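Local coordinates for protein thermophilic dibenzothiophene desulfurization enzyme C (Paenibacillus sp. A11-2, PDB 5XDC) that probably catalyses the FMNH2- and O2-dependent oxidation of dibenzothiophene to its 5-oxide and on to the 5,5-dioxide, at residues L136-T141 with F171-R176; R264-E269 with E354-L359; L296-E301 with Y360-A365. All blocks are in the same frame, centred on the assembly; numbering follows the deposited sequence. Where two conformers were deposited one is given.

Contact 1 (L136-T141 with F171-R176)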
loop_
_atom_site.group_PDB
_atom_site.type_symbol
_atom_site.label_atom_id
_atom_site.label_comp_id
_atom_site.label_asym_id
_atom_site.label_seq_id
_atom_site.Cartn_x
_atom_site.Cartn_y
_atom_site.Cartn_z
ATOM N N LEU B 136 29.533 23.877 10.979
ATOM C CA LEU B 136 30.587 24.544 10.224
ATOM C C LEU B 136 30.091 25.073 8.885
ATOM O O LEU B 136 30.704 25.993 8.331
ATOM C CB LEU B 136 31.756 23.584 10.002
ATOM N N ASP B 137 29.001 24.520 8.354
ATOM C CA ASP B 137 28.473 24.916 7.056
ATOM C C ASP B 137 27.381 25.979 7.148
ATOM O O ASP B 137 26.753 26.288 6.131
ATOM C CB ASP B 137 27.925 23.692 6.318
ATOM C CG ASP B 137 28.965 22.603 6.144
ATOM O OD1 ASP B 137 30.172 22.926 6.177
ATOM O OD2 ASP B 137 28.573 21.427 5.975
ATOM N N TRP B 138 27.129 26.538 8.327
ATOM C CA TRP B 138 26.087 27.549 8.444
ATOM C C TRP B 138 26.526 28.843 7.773
ATOM O O TRP B 138 27.681 29.261 7.882
ATOM C CB TRP B 138 25.742 27.810 9.905
ATOM C CG TRP B 138 24.928 26.727 10.526
ATOM C CD1 TRP B 138 24.817 25.433 10.099
ATOM C CD2 TRP B 138 24.094 26.841 11.685
ATOM N NE1 TRP B 138 23.971 24.734 10.927
ATOM C CE2 TRP B 138 23.516 25.575 11.908
ATOM C CE3 TRP B 138 23.782 27.890 12.557
ATOM C CZ2 TRP B 138 22.646 25.329 12.970
ATOM C CZ3 TRP B 138 22.923 27.641 13.612
ATOM C CH2 TRP B 138 22.364 26.374 13.809
ATOM N N ARG B 139 25.591 29.476 7.066
ATOM C CA ARG B 139 25.909 30.697 6.344
ATOM C C ARG B 139 25.932 31.923 7.248
ATOM O O ARG B 139 26.518 32.940 6.872
ATOM C CB ARG B 139 24.900 30.915 5.210
ATOM N N VAL B 140 25.327 31.855 8.428
ATOM C CA VAL B 140 25.126 33.038 9.260
ATOM C C VAL B 140 26.060 32.951 10.456
ATOM O O VAL B 140 25.970 32.020 11.266
ATOM C CB VAL B 140 23.665 33.176 9.699
ATOM C CG1 VAL B 140 23.494 34.412 10.583
ATOM C CG2 VAL B 140 22.757 33.270 8.469
ATOM N N THR B 141 26.943 33.933 10.574
ATOM C CA THR B 141 27.975 33.929 11.595
ATOM C C THR B 141 27.684 34.983 12.656
ATOM O O THR B 141 26.994 35.972 12.406
ATOM C CB THR B 141 29.349 34.187 10.984
ATOM O OG1 THR B 141 29.350 35.463 10.340
ATOM C CG2 THR B 141 29.677 33.095 9.970
ATOM N N PHE B 171 19.403 32.260 14.770
ATOM C CA PHE B 171 20.493 31.342 15.064
ATOM C C PHE B 171 21.706 31.694 14.220
ATOM O O PHE B 171 21.571 32.011 13.034
ATOM C CB PHE B 171 20.085 29.903 14.781
ATOM C CG PHE B 171 19.022 29.386 15.702
ATOM C CD1 PHE B 171 17.691 29.643 15.454
ATOM C CD2 PHE B 171 19.356 28.629 16.803
ATOM C CE1 PHE B 171 16.707 29.166 16.305
ATOM C CE2 PHE B 171 18.365 28.155 17.655
ATOM C CZ PHE B 171 17.051 28.419 17.392
ATOM N N ALA B 172 22.890 31.608 14.827
ATOM C CA ALA B 172 24.140 31.886 14.129
ATOM C C ALA B 172 25.249 31.065 14.764
ATOM O O ALA B 172 25.101 30.537 15.869
ATOM C CB ALA B 172 24.489 33.378 14.166
ATOM N N VAL B 173 26.370 30.946 14.048
ATOM C CA VAL B 173 27.540 30.218 14.536
ATOM C C VAL B 173 28.654 31.211 14.821
ATOM O O VAL B 173 28.940 32.088 13.997
ATOM C CB VAL B 173 28.023 29.154 13.539
ATOM C CG1 VAL B 173 27.056 27.999 13.533
ATOM C CG2 VAL B 173 28.179 29.754 12.146
ATOM N N THR B 174 29.307 31.048 15.965
ATOM C CA THR B 174 30.358 31.976 16.339
ATOM C C THR B 174 31.521 31.898 15.359
ATOM O O THR B 174 31.871 30.825 14.857
ATOM C CB THR B 174 30.862 31.702 17.757
ATOM O OG1 THR B 174 31.378 30.368 17.850
ATOM C CG2 THR B 174 29.759 31.919 18.787
ATOM N N SER B 175 32.114 33.062 15.100
ATOM C CA SER B 175 33.230 33.228 14.188
ATOM C C SER B 175 34.163 34.290 14.757
ATOM O O SER B 175 33.720 35.239 15.410
ATOM C CB SER B 175 32.748 33.642 12.794
ATOM O OG SER B 175 33.840 33.875 11.923
ATOM N N ARG B 176 35.463 34.128 14.496
ATOM C CA ARG B 176 36.473 35.041 15.037
ATOM C C ARG B 176 36.286 35.206 16.541
ATOM O O ARG B 176 36.359 36.308 17.082
ATOM C CB ARG B 176 36.423 36.390 14.317
ATOM C CG ARG B 176 36.647 36.263 12.818
ATOM C CD ARG B 176 36.513 37.587 12.084
ATOM N NE ARG B 176 36.789 37.431 10.656
ATOM C CZ ARG B 176 35.913 36.973 9.763
ATOM N NH1 ARG B 176 34.686 36.619 10.138
ATOM N NH2 ARG B 176 36.266 36.866 8.488
#

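Contact 2 (R264-E269 with E354-L359)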
loop_
_atom_site.group_PDB
_atom_site.type_symbol
_atom_site.label_atom_id
_atom_site.label_comp_id
_atom_site.label_asym_id
_atom_site.label_seq_id
_atom_site.Cartn_x
_atom_site.Cartn_y
_atom_site.Cartn_z
ATOM N N ARG B 264 -7.821 16.262 7.847
ATOM C CA ARG B 264 -9.221 16.410 8.231
ATOM C C ARG B 264 -9.924 17.427 7.340
ATOM O O ARG B 264 -11.040 17.184 6.872
ATOM C CB ARG B 264 -9.336 16.803 9.705
ATOM C CG ARG B 264 -10.780 17.066 10.137
ATOM C CD ARG B 264 -10.961 17.002 11.658
ATOM N NE ARG B 264 -10.918 15.625 12.171
ATOM C CZ ARG B 264 -11.946 14.778 12.172
ATOM N NH1 ARG B 264 -13.125 15.144 11.676
ATOM N NH2 ARG B 264 -11.792 13.547 12.669
ATOM N N GLY B 265 -9.272 18.554 7.057
ATOM C CA GLY B 265 -9.887 19.540 6.182
ATOM C C GLY B 265 -10.138 19.000 4.787
ATOM O O GLY B 265 -11.190 19.253 4.190
ATOM N N ALA B 266 -9.172 18.259 4.249
ATOM C CA ALA B 266 -9.323 17.658 2.931
ATOM C C ALA B 266 -10.484 16.668 2.911
ATOM O O ALA B 266 -11.291 16.649 1.975
ATOM C CB ALA B 266 -8.023 16.965 2.537
ATOM N N LEU B 267 -10.563 15.811 3.919
ATOM C CA LEU B 267 -11.610 14.798 3.930
ATOM C C LEU B 267 -12.993 15.440 4.015
ATOM O O LEU B 267 -13.919 15.027 3.308
ATOM C CB LEU B 267 -11.374 13.826 5.087
ATOM C CG LEU B 267 -11.965 12.419 5.033
ATOM C CD1 LEU B 267 -11.604 11.681 3.777
ATOM C CD2 LEU B 267 -11.487 11.636 6.265
ATOM N N GLU B 268 -13.155 16.446 4.881
ATOM C CA GLU B 268 -14.440 17.134 4.997
ATOM C C GLU B 268 -14.788 17.878 3.715
ATOM O O GLU B 268 -15.939 17.842 3.266
ATOM C CB GLU B 268 -14.426 18.104 6.176
ATOM C CG GLU B 268 -14.388 17.449 7.539
ATOM C CD GLU B 268 -15.712 16.814 7.934
ATOM O OE1 GLU B 268 -16.636 16.735 7.089
ATOM O OE2 GLU B 268 -15.827 16.396 9.103
ATOM N N GLU B 269 -13.812 18.551 3.103
ATOM C CA GLU B 269 -14.093 19.271 1.863
ATOM C C GLU B 269 -14.486 18.308 0.754
ATOM O O GLU B 269 -15.392 18.592 -0.038
ATOM C CB GLU B 269 -12.876 20.105 1.446
ATOM C CG GLU B 269 -12.983 20.816 0.103
ATOM C CD GLU B 269 -13.838 22.073 0.154
ATOM O OE1 GLU B 269 -13.954 22.740 -0.900
ATOM O OE2 GLU B 269 -14.401 22.387 1.230
ATOM N N GLU B 354 -1.391 10.382 1.066
ATOM C CA GLU B 354 -2.265 9.462 0.333
ATOM C C GLU B 354 -3.651 10.059 0.144
ATOM O O GLU B 354 -4.201 10.053 -0.960
ATOM C CB GLU B 354 -2.376 8.123 1.080
ATOM C CG GLU B 354 -1.112 7.325 1.092
ATOM C CD GLU B 354 -1.259 5.992 1.820
ATOM O OE1 GLU B 354 -2.361 5.703 2.336
ATOM O OE2 GLU B 354 -0.263 5.233 1.875
ATOM N N LEU B 355 -4.225 10.592 1.222
ATOM C CA LEU B 355 -5.610 11.044 1.235
ATOM C C LEU B 355 -5.834 12.235 0.304
ATOM O O LEU B 355 -6.829 12.284 -0.434
ATOM C CB LEU B 355 -5.954 11.382 2.684
ATOM C CG LEU B 355 -7.232 12.028 3.154
ATOM C CD1 LEU B 355 -7.318 11.762 4.675
ATOM C CD2 LEU B 355 -7.233 13.518 2.854
ATOM N N THR B 356 -4.929 13.206 0.324
ATOM C CA THR B 356 -5.160 14.419 -0.446
ATOM C C THR B 356 -5.100 14.159 -1.941
ATOM O O THR B 356 -5.667 14.941 -2.715
ATOM C CB THR B 356 -4.162 15.515 -0.055
ATOM O OG1 THR B 356 -2.819 15.044 -0.191
ATOM C CG2 THR B 356 -4.408 15.966 1.377
ATOM N N SER B 357 -4.455 13.069 -2.350
ATOM C CA SER B 357 -4.394 12.665 -3.747
ATOM C C SER B 357 -5.527 11.709 -4.100
ATOM O O SER B 357 -6.224 11.905 -5.100
ATOM C CB SER B 357 -3.044 12.005 -4.043
ATOM O OG SER B 357 -3.020 11.499 -5.355
ATOM N N ARG B 358 -5.747 10.685 -3.275
ATOM C CA ARG B 358 -6.677 9.626 -3.645
ATOM C C ARG B 358 -8.138 10.026 -3.502
ATOM O O ARG B 358 -8.995 9.392 -4.122
ATOM C CB ARG B 358 -6.402 8.379 -2.802
ATOM C CG ARG B 358 -5.110 7.674 -3.202
ATOM C CD ARG B 358 -4.794 6.543 -2.241
ATOM N NE ARG B 358 -3.432 6.050 -2.414
ATOM C CZ ARG B 358 -2.829 5.209 -1.582
ATOM N NH1 ARG B 358 -3.467 4.757 -0.508
ATOM N NH2 ARG B 358 -1.584 4.815 -1.830
ATOM N N LEU B 359 -8.452 11.054 -2.712
ATOM C CA LEU B 359 -9.849 11.457 -2.579
ATOM C C LEU B 359 -10.442 11.906 -3.911
ATOM O O LEU B 359 -11.663 11.855 -4.074
ATOM C CB LEU B 359 -9.997 12.560 -1.527
ATOM C CG LEU B 359 -10.029 12.064 -0.078
ATOM C CD1 LEU B 359 -9.939 13.225 0.899
ATOM C CD2 LEU B 359 -11.282 11.260 0.173
#

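Contact 3 (L296-E301 with Y360-A365)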
loop_
_atom_site.group_PDB
_atom_site.type_symbol
_atom_site.label_atom_id
_atom_site.label_comp_id
_atom_site.label_asym_id
_atom_site.label_seq_id
_atom_site.Cartn_x
_atom_site.Cartn_y
_atom_site.Cartn_z
ATOM N N LEU B 296 -17.702 4.885 -0.888
ATOM C CA LEU B 296 -17.807 4.706 0.553
ATOM C C LEU B 296 -16.539 4.099 1.135
ATOM O O LEU B 296 -16.116 4.471 2.238
ATOM C CB LEU B 296 -19.022 3.838 0.879
ATOM C CG LEU B 296 -20.355 4.573 0.725
ATOM C CD1 LEU B 296 -21.524 3.619 0.847
ATOM C CD2 LEU B 296 -20.476 5.674 1.760
ATOM N N ALA B 297 -15.916 3.166 0.410
ATOM C CA ALA B 297 -14.705 2.524 0.903
ATOM C C ALA B 297 -13.551 3.514 1.016
ATOM O O ALA B 297 -12.746 3.442 1.953
ATOM C CB ALA B 297 -14.332 1.358 -0.009
ATOM N N ILE B 298 -13.451 4.450 0.076
ATOM C CA ILE B 298 -12.391 5.451 0.154
ATOM C C ILE B 298 -12.593 6.327 1.375
ATOM O O ILE B 298 -11.663 6.536 2.169
ATOM C CB ILE B 298 -12.333 6.281 -1.140
ATOM C CG1 ILE B 298 -11.775 5.432 -2.274
ATOM C CG2 ILE B 298 -11.475 7.547 -0.939
ATOM C CD1 ILE B 298 -11.941 6.057 -3.639
ATOM N N TYR B 299 -13.811 6.848 1.562
ATOM C CA TYR B 299 -14.068 7.668 2.743
ATOM C C TYR B 299 -13.848 6.876 4.025
ATOM O O TYR B 299 -13.286 7.398 4.993
ATOM C CB TYR B 299 -15.479 8.252 2.704
ATOM C CG TYR B 299 -15.551 9.450 1.778
ATOM C CD1 TYR B 299 -15.000 10.671 2.154
ATOM C CD2 TYR B 299 -16.163 9.368 0.536
ATOM C CE1 TYR B 299 -15.041 11.761 1.316
ATOM C CE2 TYR B 299 -16.200 10.457 -0.304
ATOM C CZ TYR B 299 -15.644 11.650 0.101
ATOM O OH TYR B 299 -15.675 12.749 -0.727
ATOM N N GLY B 300 -14.259 5.610 4.040
ATOM C CA GLY B 300 -14.128 4.819 5.252
ATOM C C GLY B 300 -12.682 4.534 5.601
ATOM O O GLY B 300 -12.278 4.659 6.761
ATOM N N GLU B 301 -11.883 4.145 4.606
ATOM C CA GLU B 301 -10.477 3.844 4.863
ATOM C C GLU B 301 -9.766 5.050 5.457
ATOM O O GLU B 301 -9.062 4.940 6.469
ATOM C CB GLU B 301 -9.782 3.408 3.574
ATOM N N TYR B 360 -9.615 12.322 -4.875
ATOM C CA TYR B 360 -10.156 12.638 -6.198
ATOM C C TYR B 360 -10.894 11.437 -6.779
ATOM O O TYR B 360 -11.897 11.595 -7.486
ATOM C CB TYR B 360 -9.046 13.074 -7.157
ATOM C CG TYR B 360 -8.667 14.540 -7.056
ATOM C CD1 TYR B 360 -9.372 15.502 -7.769
ATOM C CD2 TYR B 360 -7.603 14.960 -6.271
ATOM C CE1 TYR B 360 -9.036 16.844 -7.691
ATOM C CE2 TYR B 360 -7.264 16.311 -6.193
ATOM C CZ TYR B 360 -7.984 17.236 -6.900
ATOM O OH TYR B 360 -7.666 18.573 -6.819
ATOM N N GLU B 361 -10.403 10.230 -6.494
ATOM C CA GLU B 361 -11.020 9.024 -7.032
ATOM C C GLU B 361 -12.451 8.872 -6.534
ATOM O O GLU B 361 -13.308 8.340 -7.249
ATOM C CB GLU B 361 -10.170 7.813 -6.647
ATOM C CG GLU B 361 -10.537 6.523 -7.340
ATOM C CD GLU B 361 -9.547 5.403 -7.051
ATOM O OE1 GLU B 361 -9.985 4.350 -6.553
ATOM O OE2 GLU B 361 -8.336 5.553 -7.346
ATOM N N ALA B 362 -12.735 9.362 -5.327
ATOM C CA ALA B 362 -14.082 9.319 -4.791
ATOM C C ALA B 362 -14.960 10.430 -5.351
ATOM O O ALA B 362 -16.175 10.251 -5.465
ATOM C CB ALA B 362 -14.047 9.425 -3.264
ATOM N N MET B 363 -14.370 11.569 -5.709
ATOM C CA MET B 363 -15.130 12.735 -6.139
ATOM C C MET B 363 -15.461 12.711 -7.625
ATOM O O MET B 363 -16.531 13.192 -8.015
ATOM C CB MET B 363 -14.355 14.017 -5.811
ATOM C CG MET B 363 -14.272 14.312 -4.326
ATOM S SD MET B 363 -13.540 15.918 -3.955
ATOM C CE MET B 363 -11.845 15.550 -4.333
ATOM N N GLY B 364 -14.567 12.180 -8.454
ATOM C CA GLY B 364 -14.799 12.035 -9.882
ATOM C C GLY B 364 -14.154 13.142 -10.701
ATOM O O GLY B 364 -13.563 14.099 -10.186
ATOM N N ALA B 365 -14.333 13.014 -12.019
ATOM C CA ALA B 365 -13.556 13.796 -12.974
ATOM C C ALA B 365 -13.792 15.295 -12.825
ATOM O O ALA B 365 -12.862 16.093 -13.011
ATOM C CB ALA B 365 -13.882 13.354 -14.398
#

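Contact 1 (L136-T141 with F171-R176)
The indole of Trp138 leans obliquely against strand 167-174, its six-membered ring meeting Phe171, Ala172 and Val173 in the beta-rich middle domain of the acyl-CoA dehydrogenase fold. Its CE3 comes within 3.4 Å of Val173 CG1, and CZ3 lies 3.8 Å from Phe171 CB. The phenyl ring of Phe171 is directed away from this contact, into an edge-to-face pairing with Tyr100 and close to Ser129, a residue of the FMN site. A hydrogen bond from Trp138 NE1 to Ala133 O helps to fix the rotation of the indole. With a serine in place of Trp138, Val173 CG1 and Phe171 CB would probably lose the cover the indole gives them and Ala133 O its indole donor.

Beyond the tryptophan, the loop joins the sheet as a parallel strand, and the carbonyl of Val140 makes the hydrogen bond that ties the two segments together. Val140 O receives Val173 N at 3.0 Å, while the CA of Ala172 lies 3.4 Å from the same oxygen. Val140 CG1, set anti to the backbone N (chi1 179°), packs 3.9 Å from Ala172 CB. The bridge pairs Thr141 with Val173, whose backbone also bonds to that of Ala142. On the face carrying these two side chains, Thr141 CB and Ser175 CB pack together; within the bridge itself, Thr141 CA sits 3.2 Å from Val173 O in a CA-H...O contact.

Contact 2 (R264-E269 with E354-L359)
Two long helices of the C-terminal helical domain of the acyl-CoA dehydrogenase fold, 247-276 and 331-363, lie side by side here and illustrate how small and branched side chains share one interface. The segments 264-269 and 354-359 run in the same direction at 18°, their axes 9.5 Å apart, and are joined by apolar packing. Ala266 points its methyl group at the partner helix, where its CB meets Leu355 CD2 at 3.6 Å.

Beside the alanine, Leu267 meets Leu359, which lies one turn after Leu355. Leu267 leaves its helix to one side, but with CG anti to the backbone N (chi1 -157°) its CD1 swings back towards the partner and lies 3.6 Å from CD2 of Leu359 in one of the two conformers of Leu359. These two side chains cross at about a right angle. Phe375 and Phe378 cover Ala266, and Phe402 of a neighbouring subunit packs on Leu267, so the interface continues into the tetramer.

Thr356 divides its branches between two tasks: OG1 is satisfied by Val352 O in its own helix, leaving the methyl CG2 to pack 3.9 Å from Ala266 CB.

Contact 3 (L296-E301 with Y360-A365)
With CG1 beside the backbone N (chi1 -72°) and an extended second torsion (chi2 168°), Ile298 sends CD1 across to helix 331-363, where it lies 3.8 Å from Ala362 N. Tyr299 takes a similar first torsion (chi1 -79°), which brings its ring round towards the same alanine. The contact belongs to the C-terminal helical domain of the acyl-CoA dehydrogenase fold, where two successive residues of helix 293-324 pack on one alanine of helix 331-363.

The methyl of Ala362 is met by both. Ile298 CG2 approaches it at 3.9 Å from CB, and CE2 of Tyr299 reaches the same CB at 3.8 Å, the ring coming in obliquely. Farther along, the Tyr299 side chain crosses Met363 at about a right angle, while its hydroxyl is held by a hydrogen bond to Ser274 OG. From helix 293-324 the phenol thus reaches two others, packing on 331-363 and on 247-276, where the bond to Ser274 probably limits its swing. The Glu361 side chain crosses that of Ile298 at about a right angle, CB and CG passing near CD1, and in one of its two conformers the carboxylate reaches out to a salt bridge with Arg350 of a neighbouring subunit.

Within 360-365 the helix ends: after Met363, Gly364 leaves helical geometry with a positive phi, where a CB would be jammed against the carbonyl O of Met363, and the chain turns towards Ala365, a residue of the FMN site that also touches a bound indole. The last turn is closed by Gly364 N, which donates to Tyr360 O at 2.9 Å.

Contacts 2 and 3 are neighbouring parts of one helical core: their centres lie 9 Å apart, both use helix 331-363, and they meet where Leu359 CD2 packs 3.9 Å from Ile298 CG2. Contact 1 belongs to the beta domain on the opposite side of the chain's centre, about 41 Å from contact 2 and 49 Å from contact 3, centre to centre. Contacts 1 and 3 border different FMN-binding residues, Ser129 and Ala365, known from a crystal structure of this protein, though no flavin is bound here; their nearest atoms are about 35 Å apart. The side chains of Phe171 and Met363 lie about 13 Å and 12 Å from a bound indole; Ala365 touches one.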